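Local coordinates for ArsR family transcriptional regulator (Comamonas testosteroni, PDB 6UVU), which acts as an Sb(III)-responsive transcriptional repressor of the ArsR family, probably binding DNA through a winged helix-turn-helix domain, at residues Q71-S74 with N75-R79; Q78-D82 with R83-R87; C103-R106 with M107-L110. One frame throughout, in Å; residues are numbered along the deposited sequence.

Interaction 1: residues Q71-S74 with N75-R79; sequences QAVS and NQLQR
Val73 turns CG1 anti to its backbone N (chi1 168°) while Leu77 keeps CG beside its own N, and the two branched chains run side by side in the same direction, with Val73 CG1 3.8 Å from Leu77 CD1. Both suit a buried helix face: Val73 also packs on Leu47 and Ala63, Leu77 on Val59 and Leu62. The pairs sit one turn apart along helix 70-82, the second helix of the helix-turn-helix, which in relatives reads the DNA major groove.

The other side is polar. Gln71 bends at chi2 and crosses Asn75 obliquely, the amide planes 61° apart; Gln71 OE1 and Asn75 OD1, 3.5 Å from each other, are both acceptors and cannot bond together. Gln78 has an unusual chi1 near 23°, which leaves its CG doubtfully close to Ser74 O. That oxygen also accepts Gln78 N at 3.0 Å in a nearly straight bond. Beyond CG the chain is extended, and Gln78 NE2 reaches Asn75 OD1 at 3.2 Å in a weak bond. Aliphatic branches thus fix one face in the domain core, while the amides on the other share one weak bond among these residues, consistent with polar ends that could turn to DNA.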
# COMPACT_ATOMS: atom_id res chain seq x y z
N GLN B 71 5.70 -25.79 -5.06
CA GLN B 71 4.79 -26.17 -3.97
C GLN B 71 4.50 -24.99 -3.04
O GLN B 71 3.35 -24.78 -2.64
CB GLN B 71 5.35 -27.36 -3.19
CG GLN B 71 4.61 -28.66 -3.47
CD GLN B 71 3.09 -28.53 -3.33
OE1 GLN B 71 2.60 -27.98 -2.34
NE2 GLN B 71 2.35 -29.02 -4.32
N ALA B 72 5.54 -24.22 -2.70
CA ALA B 72 5.34 -23.02 -1.90
C ALA B 72 4.52 -21.98 -2.67
O ALA B 72 3.64 -21.33 -2.09
CB ALA B 72 6.69 -22.44 -1.49
N VAL B 73 4.82 -21.79 -3.96
CA VAL B 73 4.06 -20.84 -4.77
C VAL B 73 2.60 -21.28 -4.86
O VAL B 73 1.67 -20.47 -4.75
CB VAL B 73 4.68 -20.69 -6.17
CG1 VAL B 73 3.73 -19.95 -7.10
CG2 VAL B 73 6.01 -19.96 -6.11
N SER B 74 2.39 -22.59 -5.05
CA SER B 74 1.03 -23.10 -5.16
C SER B 74 0.22 -22.75 -3.93
O SER B 74 -0.90 -22.25 -4.03
CB SER B 74 1.05 -24.62 -5.38
OG SER B 74 -0.27 -25.15 -5.31
N ASN B 75 0.79 -22.99 -2.76
CA ASN B 75 0.05 -22.71 -1.54
C ASN B 75 -0.25 -21.23 -1.43
O ASN B 75 -1.38 -20.84 -1.12
CB ASN B 75 0.83 -23.25 -0.33
CG ASN B 75 1.07 -24.78 -0.42
OD1 ASN B 75 0.41 -25.50 -1.19
ND2 ASN B 75 2.01 -25.27 0.38
N GLN B 76 0.72 -20.38 -1.79
CA GLN B 76 0.52 -18.94 -1.77
C GLN B 76 -0.63 -18.52 -2.68
O GLN B 76 -1.40 -17.62 -2.34
CB GLN B 76 1.81 -18.23 -2.20
CG GLN B 76 2.94 -18.27 -1.19
CD GLN B 76 3.03 -17.00 -0.37
OE1 GLN B 76 2.01 -16.39 -0.02
NE2 GLN B 76 4.26 -16.58 -0.06
N LEU B 77 -0.75 -19.15 -3.85
CA LEU B 77 -1.78 -18.73 -4.79
C LEU B 77 -3.17 -19.17 -4.33
O LEU B 77 -4.13 -18.39 -4.42
CB LEU B 77 -1.48 -19.26 -6.19
CG LEU B 77 -0.26 -18.65 -6.88
CD1 LEU B 77 0.07 -19.43 -8.11
CD2 LEU B 77 -0.50 -17.20 -7.22
N GLN B 78 -3.31 -20.40 -3.83
CA GLN B 78 -4.64 -20.78 -3.35
C GLN B 78 -5.08 -19.90 -2.18
O GLN B 78 -6.28 -19.62 -2.04
CB GLN B 78 -4.71 -22.27 -2.99
CG GLN B 78 -3.40 -22.98 -2.66
CD GLN B 78 -3.44 -24.48 -3.01
OE1 GLN B 78 -4.51 -25.03 -3.29
NE2 GLN B 78 -2.27 -25.13 -2.99
N ARG B 79 -4.15 -19.39 -1.37
CA ARG B 79 -4.53 -18.46 -0.30
C ARG B 79 -5.07 -17.15 -0.88
O ARG B 79 -6.09 -16.63 -0.40
CB ARG B 79 -3.36 -18.17 0.63
CG ARG B 79 -2.71 -19.38 1.24
CD ARG B 79 -3.67 -20.09 2.19
NE ARG B 79 -3.49 -21.53 2.07
CZ ARG B 79 -4.24 -22.31 1.30
NH1 ARG B 79 -3.99 -23.61 1.24
NH2 ARG B 79 -5.25 -21.81 0.60

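Interaction 2: residues Q78-D82 with R83-R87; sequences QRLAD and RRILR
The backbone of Leu80 and Ala81 receives the chain back from the turn: Ile85 N bonds to Leu80 O at 2.8 Å and Arg84 N to Ala81 O at the same length, while Arg84 takes a positive phi of 70°. This is a Schellman motif, and it ends helix 70-82 so that the chain can enter strand 86-91, the first strand of the wing in the winged helix-turn-helix. The two bonds differ in character. The one from Ile85 meets its acceptor moderately tilted from the carbonyl plane, whereas Arg84 N sits well above the plane of the Ala81 carbonyl. Arg83 N, still in helical register, bonds to Arg79 O.

The side chains seal the turn on its inner side. Leu80 CD1 lies 3.9 Å from Ile85 CG1, the apolar pair that commonly accompanies this motif, and Leu86 brings CD1 to 3.5 Å from Leu80 CB. Leucine and isoleucine fit here because Leu80, Ile85 and Leu86 are all buried: Leu86 also rests on Tyr97 and Ile99 of strand 94-99.

Charged chains gather on the outer side. Arg79 NH2 and Asp82 OD2 form a 2.6 Å salt bridge within the last helical turn. Arg83 keeps CG beside its backbone N (chi1 -44°) and folds at chi2 and chi3, which brings its guanidinium back over Asp82. Asp82 OD2 is 4.6 Å from Arg83 NH1 and well out of the guanidinium plane, a purely electrostatic neighbour; Asp82 CB lies over one face of the guanidinium, 3.4 Å above its plane and offset toward the rim.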
# COMPACT_ATOMS: atom_id res chain seq x y z
N GLN B 78 -3.31 -20.40 -3.83
CA GLN B 78 -4.64 -20.78 -3.35
C GLN B 78 -5.08 -19.90 -2.18
O GLN B 78 -6.28 -19.62 -2.04
CB GLN B 78 -4.71 -22.27 -2.99
CG GLN B 78 -3.40 -22.98 -2.66
CD GLN B 78 -3.44 -24.48 -3.01
OE1 GLN B 78 -4.51 -25.03 -3.29
NE2 GLN B 78 -2.27 -25.13 -2.99
N ARG B 79 -4.15 -19.39 -1.37
CA ARG B 79 -4.53 -18.46 -0.30
C ARG B 79 -5.07 -17.15 -0.88
O ARG B 79 -6.09 -16.63 -0.40
CB ARG B 79 -3.36 -18.17 0.63
CG ARG B 79 -2.71 -19.38 1.24
CD ARG B 79 -3.67 -20.09 2.19
NE ARG B 79 -3.49 -21.53 2.07
CZ ARG B 79 -4.24 -22.31 1.30
NH1 ARG B 79 -3.99 -23.61 1.24
NH2 ARG B 79 -5.25 -21.81 0.60
N LEU B 80 -4.36 -16.57 -1.86
CA LEU B 80 -4.85 -15.35 -2.50
C LEU B 80 -6.23 -15.58 -3.12
O LEU B 80 -7.10 -14.70 -3.08
CB LEU B 80 -3.87 -14.85 -3.57
CG LEU B 80 -2.75 -13.82 -3.27
CD1 LEU B 80 -3.14 -12.85 -2.16
CD2 LEU B 80 -1.43 -14.50 -2.95
N ALA B 81 -6.42 -16.75 -3.74
CA ALA B 81 -7.74 -17.13 -4.23
C ALA B 81 -8.75 -17.23 -3.08
O ALA B 81 -9.86 -16.71 -3.20
CB ALA B 81 -7.65 -18.45 -5.00
N ASP B 82 -8.37 -17.87 -1.97
CA ASP B 82 -9.24 -17.91 -0.79
C ASP B 82 -9.68 -16.51 -0.37
O ASP B 82 -10.85 -16.29 -0.05
CB ASP B 82 -8.55 -18.62 0.39
CG ASP B 82 -8.35 -20.10 0.16
OD1 ASP B 82 -9.01 -20.66 -0.74
OD2 ASP B 82 -7.54 -20.72 0.88
N ARG B 83 -8.75 -15.54 -0.39
CA ARG B 83 -9.09 -14.17 -0.02
C ARG B 83 -9.76 -13.41 -1.14
O ARG B 83 -9.99 -12.21 -1.00
CB ARG B 83 -7.84 -13.41 0.44
CG ARG B 83 -6.90 -14.18 1.39
CD ARG B 83 -7.32 -14.15 2.88
NE ARG B 83 -8.49 -14.98 3.16
CZ ARG B 83 -8.46 -16.29 3.43
NH1 ARG B 83 -7.31 -16.95 3.45
NH2 ARG B 83 -9.60 -16.93 3.67
N ARG B 84 -10.03 -14.07 -2.27
CA ARG B 84 -10.72 -13.48 -3.42
C ARG B 84 -9.88 -12.44 -4.15
O ARG B 84 -10.41 -11.54 -4.79
CB ARG B 84 -12.08 -12.88 -3.02
CG ARG B 84 -13.08 -13.95 -2.60
CD ARG B 84 -14.23 -13.37 -1.81
NE ARG B 84 -13.77 -12.46 -0.76
CZ ARG B 84 -13.36 -12.84 0.45
NH1 ARG B 84 -13.33 -14.13 0.80
NH2 ARG B 84 -12.96 -11.91 1.31
N ILE B 85 -8.56 -12.56 -4.07
CA ILE B 85 -7.71 -11.63 -4.82
C ILE B 85 -7.50 -12.16 -6.23
O ILE B 85 -7.36 -11.38 -7.18
CB ILE B 85 -6.37 -11.41 -4.10
CG1 ILE B 85 -6.57 -10.97 -2.63
CG2 ILE B 85 -5.49 -10.40 -4.87
CD1 ILE B 85 -7.16 -9.60 -2.45
N LEU B 86 -7.47 -13.48 -6.37
CA LEU B 86 -7.24 -14.18 -7.62
C LEU B 86 -8.47 -15.01 -8.00
O LEU B 86 -9.35 -15.27 -7.18
CB LEU B 86 -6.02 -15.09 -7.53
CG LEU B 86 -4.72 -14.44 -7.05
CD1 LEU B 86 -3.60 -15.42 -7.03
CD2 LEU B 86 -4.38 -13.25 -7.91
N ARG B 87 -8.52 -15.39 -9.26
CA ARG B 87 -9.41 -16.42 -9.76
C ARG B 87 -8.55 -17.60 -10.19
O ARG B 87 -7.57 -17.42 -10.93
CB ARG B 87 -10.24 -15.90 -10.94
CG ARG B 87 -11.19 -16.89 -11.60
CD ARG B 87 -12.11 -16.16 -12.58
NE ARG B 87 -12.34 -16.91 -13.81
CZ ARG B 87 -11.49 -16.96 -14.84
NH1 ARG B 87 -10.33 -16.30 -14.77
NH2 ARG B 87 -11.78 -17.66 -15.92

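Interaction 3: residues C103-R106 with M107-L110; sequences CVLR and MLEL
The carboxylate of Glu109 comes back across Leu105, its OE2 3.8 Å from Leu105 CG and 4.0 Å from Leu105 CD2; the guanidinium of Arg106, the other flat group, leaves these segments for Glu117 of the second subunit, with which Arg106 NH1 forms a salt bridge. With CG beside the backbone N (chi1 -71°) and the chain extended beyond it, Glu109 lays CG 3.2 Å from Leu105 O, the same oxygen that accepts Glu109 N at 2.9 Å. Glu109 OE2 is engaged across the dimer too, accepting the backbone N of Lys15 of the second subunit. Helix 102-121 thus serves as a dimerisation helix, as in other ArsR proteins, and Arg106 and Glu109 are long enough to reach partners there. With an alanine here instead of Glu109, the Lys15 N of the second subunit would probably lose its acceptor, and Leu105 CG and CD2 the cover that the carboxylate gives them. Val104 and Leu108 are apolar because they face the protein interior, Val104 against Leu35 of helix 26-39 and Leu108 against Leu45, His49 and Ala52 of helix 42-54. Leu105 CD1 approaches Leu108 CD2 at 4.2 Å, while the flexible Met107 fills between Leu35, Phe36 and Leu39 and Leu110 of the second subunit.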
# COMPACT_ATOMS: atom_id res chain seq x y z
N CYS B 103 -8.76 -3.22 -6.90
CA CYS B 103 -8.11 -2.40 -5.89
C CYS B 103 -6.68 -2.84 -5.66
O CYS B 103 -5.77 -2.01 -5.57
CB CYS B 103 -8.90 -2.45 -4.58
SG CYS B 103 -10.55 -1.78 -4.76
N VAL B 104 -6.46 -4.15 -5.53
CA VAL B 104 -5.10 -4.68 -5.43
C VAL B 104 -4.29 -4.25 -6.64
O VAL B 104 -3.12 -3.87 -6.52
CB VAL B 104 -5.14 -6.22 -5.28
CG1 VAL B 104 -3.86 -6.88 -5.83
CG2 VAL B 104 -5.33 -6.59 -3.84
N LEU B 105 -4.93 -4.23 -7.82
CA LEU B 105 -4.21 -3.94 -9.05
C LEU B 105 -3.76 -2.48 -9.11
O LEU B 105 -2.60 -2.21 -9.44
CB LEU B 105 -5.07 -4.27 -10.26
CG LEU B 105 -4.32 -4.17 -11.58
CD1 LEU B 105 -3.17 -5.18 -11.60
CD2 LEU B 105 -5.28 -4.42 -12.73
N ARG B 106 -4.65 -1.54 -8.81
CA ARG B 106 -4.23 -0.14 -8.81
C ARG B 106 -3.14 0.13 -7.78
O ARG B 106 -2.24 0.95 -8.02
CB ARG B 106 -5.42 0.78 -8.54
CG ARG B 106 -6.76 0.33 -9.07
CD ARG B 106 -7.51 1.47 -9.72
NE ARG B 106 -7.67 2.64 -8.86
CZ ARG B 106 -8.85 3.10 -8.43
NH1 ARG B 106 -9.97 2.49 -8.79
NH2 ARG B 106 -8.91 4.18 -7.65
N MET B 107 -3.20 -0.54 -6.63
CA MET B 107 -2.21 -0.31 -5.58
C MET B 107 -0.86 -0.90 -5.96
O MET B 107 0.18 -0.28 -5.72
CB MET B 107 -2.71 -0.89 -4.25
CG MET B 107 -1.94 -0.37 -3.00
SD MET B 107 -1.92 1.44 -2.74
CE MET B 107 -3.58 1.70 -2.12
N LEU B 108 -0.86 -2.08 -6.59
CA LEU B 108 0.36 -2.61 -7.18
C LEU B 108 0.91 -1.67 -8.25
O LEU B 108 2.11 -1.40 -8.27
CB LEU B 108 0.11 -4.01 -7.77
CG LEU B 108 1.08 -4.56 -8.82
CD1 LEU B 108 2.42 -4.92 -8.22
CD2 LEU B 108 0.48 -5.79 -9.55
N GLU B 109 0.05 -1.15 -9.13
CA GLU B 109 0.52 -0.25 -10.18
C GLU B 109 1.13 1.02 -9.59
O GLU B 109 2.14 1.53 -10.10
CB GLU B 109 -0.63 0.13 -11.12
CG GLU B 109 -1.11 -1.01 -12.04
CD GLU B 109 -2.30 -0.56 -12.90
OE1 GLU B 109 -2.71 0.62 -12.77
OE2 GLU B 109 -2.81 -1.38 -13.70
N LEU B 110 0.53 1.55 -8.53
CA LEU B 110 1.11 2.72 -7.87
C LEU B 110 2.49 2.39 -7.31
O LEU B 110 3.45 3.15 -7.51
CB LEU B 110 0.19 3.23 -6.75
CG LEU B 110 0.77 4.42 -5.97
CD1 LEU B 110 1.05 5.60 -6.90
CD2 LEU B 110 -0.17 4.82 -4.83

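How the interactions relate
From the N terminus, interaction 1 comes first, on the helix 70-82. Interaction 2 begins where it ends, sharing Gln78 and Arg79, and closes the tight turn from that helix into the strand 86-91. After the hairpin, interaction 3 opens near the start of helix 102-121. All three are local: interactions 1 and 2 overlap by two residues, and interaction 3 follows in series; none nests within or crosses another. Side chains nevertheless link neighbours: Leu77 CD2 meets Leu86 CD1 at 3.6 Å between interactions 1 and 2, and Ile85 CD1 meets Val104 CG2 at 3.8 Å between interactions 2 and 3. Interactions 1 and 3 do not touch, their centres about 21 Å apart; through Leu86 and Ile85 the turn of interaction 2 packs against both the probable DNA-reading helix and the dimer helix.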